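Local atomic coordinates of iron-sulfur cluster assembly protein CyaY (Psychromonas ingrahamii, PDB entry 4HS5), a protein that is probably involved in iron-sulfur cluster assembly, may regulate that process, and belongs to the iron-binding frataxin family. Residues L55-L60 with I77-G82. Sequence-based numbering, arbitrary orientation.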
loop_
_atom_site.group_PDB
_atom_site.type_symbol
_atom_site.label_atom_id
_atom_site.label_comp_id
_atom_site.label_asym_id
_atom_site.label_seq_id
_atom_site.Cartn_x
_atom_site.Cartn_y
_atom_site.Cartn_z
ATOM N N LEU A 55 16.565 0.303 1.151
ATOM C CA LEU A 55 16.318 -0.594 0.027
ATOM C C LEU A 55 15.521 0.123 -1.073
ATOM O O LEU A 55 15.341 -0.397 -2.179
ATOM C CB LEU A 55 15.523 -1.800 0.526
ATOM C CG LEU A 55 16.209 -2.563 1.661
ATOM C CD1 LEU A 55 15.199 -3.217 2.581
ATOM C CD2 LEU A 55 17.119 -3.598 1.061
ATOM N N HIS A 56 15.048 1.317 -0.740
ATOM C CA HIS A 56 14.100 2.052 -1.566
ATOM C C HIS A 56 12.900 1.213 -1.994
ATOM O O HIS A 56 12.425 1.331 -3.119
ATOM C CB HIS A 56 14.805 2.662 -2.777
ATOM C CG HIS A 56 15.902 3.608 -2.406
ATOM N ND1 HIS A 56 16.970 3.864 -3.235
ATOM C CD2 HIS A 56 16.084 4.372 -1.308
ATOM C CE1 HIS A 56 17.772 4.740 -2.654
ATOM N NE2 HIS A 56 17.258 5.064 -1.483
ATOM N N GLN A 57 12.401 0.383 -1.081
ATOM C CA GLN A 57 11.216 -0.415 -1.341
ATOM C C GLN A 57 10.069 -0.061 -0.422
ATOM O O GLN A 57 10.272 0.396 0.697
ATOM C CB GLN A 57 11.507 -1.909 -1.192
ATOM C CG GLN A 57 12.399 -2.481 -2.276
ATOM C CD GLN A 57 12.530 -3.982 -2.176
ATOM O OE1 GLN A 57 12.520 -4.549 -1.076
ATOM N NE2 GLN A 57 12.641 -4.641 -3.322
ATOM N N VAL A 58 8.855 -0.275 -0.914
ATOM C CA VAL A 58 7.676 -0.256 -0.056
ATOM C C VAL A 58 7.273 -1.717 0.109
ATOM O O VAL A 58 7.385 -2.514 -0.832
ATOM C CB VAL A 58 6.535 0.572 -0.684
ATOM C CG1 VAL A 58 5.212 0.311 0.008
ATOM C CG2 VAL A 58 6.873 2.084 -0.656
ATOM N N TRP A 59 6.850 -2.090 1.318
ATOM C CA TRP A 59 6.415 -3.457 1.600
ATOM C C TRP A 59 4.934 -3.496 1.957
ATOM O O TRP A 59 4.380 -2.521 2.474
ATOM C CB TRP A 59 7.234 -4.087 2.729
ATOM C CG TRP A 59 8.680 -4.336 2.396
ATOM C CD1 TRP A 59 9.354 -3.928 1.280
ATOM C CD2 TRP A 59 9.632 -5.052 3.194
ATOM N NE1 TRP A 59 10.663 -4.346 1.330
ATOM C CE2 TRP A 59 10.860 -5.036 2.498
ATOM C CE3 TRP A 59 9.566 -5.705 4.428
ATOM C CZ2 TRP A 59 12.013 -5.648 2.998
ATOM C CZ3 TRP A 59 10.712 -6.309 4.923
ATOM C CH2 TRP A 59 11.919 -6.275 4.208
ATOM N N LEU A 60 4.289 -4.616 1.633
ATOM C CA LEU A 60 2.898 -4.857 2.012
ATOM C C LEU A 60 2.764 -6.256 2.579
ATOM O O LEU A 60 3.179 -7.225 1.946
ATOM C CB LEU A 60 1.984 -4.739 0.795
ATOM C CG LEU A 60 0.554 -5.257 0.988
ATOM C CD1 LEU A 60 -0.204 -4.374 1.945
ATOM C CD2 LEU A 60 -0.172 -5.334 -0.349
ATOM N N ILE A 77 6.177 -1.936 -8.183
ATOM C CA ILE A 77 6.108 -3.251 -8.803
ATOM C C ILE A 77 6.716 -4.323 -7.898
ATOM O O ILE A 77 7.830 -4.165 -7.419
ATOM C CB ILE A 77 6.883 -3.239 -10.145
ATOM C CG1 ILE A 77 6.275 -2.205 -11.095
ATOM C CG2 ILE A 77 6.885 -4.623 -10.780
ATOM C CD1 ILE A 77 4.849 -2.507 -11.465
ATOM N N ASP A 78 5.971 -5.403 -7.682
ATOM C CA ASP A 78 6.377 -6.509 -6.820
ATOM C C ASP A 78 7.612 -7.178 -7.398
ATOM O O ASP A 78 7.609 -7.591 -8.561
ATOM C CB ASP A 78 5.208 -7.498 -6.730
ATOM C CG ASP A 78 5.412 -8.583 -5.680
ATOM O OD1 ASP A 78 6.358 -9.384 -5.810
ATOM O OD2 ASP A 78 4.580 -8.667 -4.750
ATOM N N ASP A 79 8.665 -7.283 -6.594
ATOM C CA ASP A 79 9.944 -7.763 -7.103
ATOM C C ASP A 79 10.021 -9.262 -7.384
ATOM O O ASP A 79 11.000 -9.726 -7.968
ATOM C CB ASP A 79 11.127 -7.263 -6.257
ATOM C CG ASP A 79 11.204 -7.891 -4.866
ATOM O OD1 ASP A 79 10.417 -8.800 -4.526
ATOM O OD2 ASP A 79 12.099 -7.454 -4.107
ATOM N N ARG A 80 8.987 -10.002 -6.996
ATOM C CA ARG A 80 8.929 -11.427 -7.307
ATOM C C ARG A 80 7.843 -11.755 -8.343
ATOM O O ARG A 80 8.063 -12.560 -9.248
ATOM C CB ARG A 80 8.734 -12.260 -6.031
ATOM C CG ARG A 80 9.835 -12.114 -4.969
ATOM C CD ARG A 80 11.227 -12.389 -5.534
ATOM N NE ARG A 80 12.123 -13.005 -4.552
ATOM C CZ ARG A 80 12.899 -12.329 -3.705
ATOM N NH1 ARG A 80 12.897 -11.002 -3.709
ATOM N NH2 ARG A 80 13.683 -12.981 -2.854
ATOM N N SER A 81 6.671 -11.136 -8.215
ATOM C CA SER A 81 5.549 -11.460 -9.088
ATOM C C SER A 81 5.376 -10.487 -10.241
ATOM O O SER A 81 4.789 -10.832 -11.272
ATOM C CB SER A 81 4.246 -11.506 -8.290
ATOM O OG SER A 81 3.851 -10.204 -7.876
ATOM N N GLY A 82 5.852 -9.259 -10.058
ATOM C CA GLY A 82 5.651 -8.223 -11.049
ATOM C C GLY A 82 4.329 -7.487 -10.908
ATOM O O GLY A 82 4.068 -6.556 -11.665
#
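Gln57 NE2 donates to Asp79 OD2 over 3.0 Å, and this bond alone joins the side chains of the two segments. With an N-H...O angle of 148° it is moderately bent. The donor comes in 39° out of the carboxylate plane. Gln57 reaches across because CG lies anti to the carbonyl carbon (chi1 -70°) and the chain runs extended beyond it. Trp59 NE1 donates to Gln57 OE1 (3.0 Å), consistent with the amide being held with NE2 turned to Asp79. NE2 also donates to Asp70 OD1, on the strand 66-72 that separates 57-61 from 75-78 in the antiparallel frataxin sheet; the 9.4 Å between CA of Gln57 and CA of Asp79 fits this two-strand spacing. Next to Asp79 in the chain, Asp78 OD1 accepts from Arg80 N (2.9 Å), an Asx turn, and from Ser81 N, which makes it an Asx motif where the chain leaves the edge strand. A leucine in place of Gln57 would probably leave Trp59 NE1, Asp79 OD2 and Asp70 OD1 without the partner described. Asp79 OD1 has a further, weak partner in Arg80 NH1 (3.4 Å), while the uncharged amide bridges two carboxylates, its N-H groups probably easing their closeness at the sheet surface.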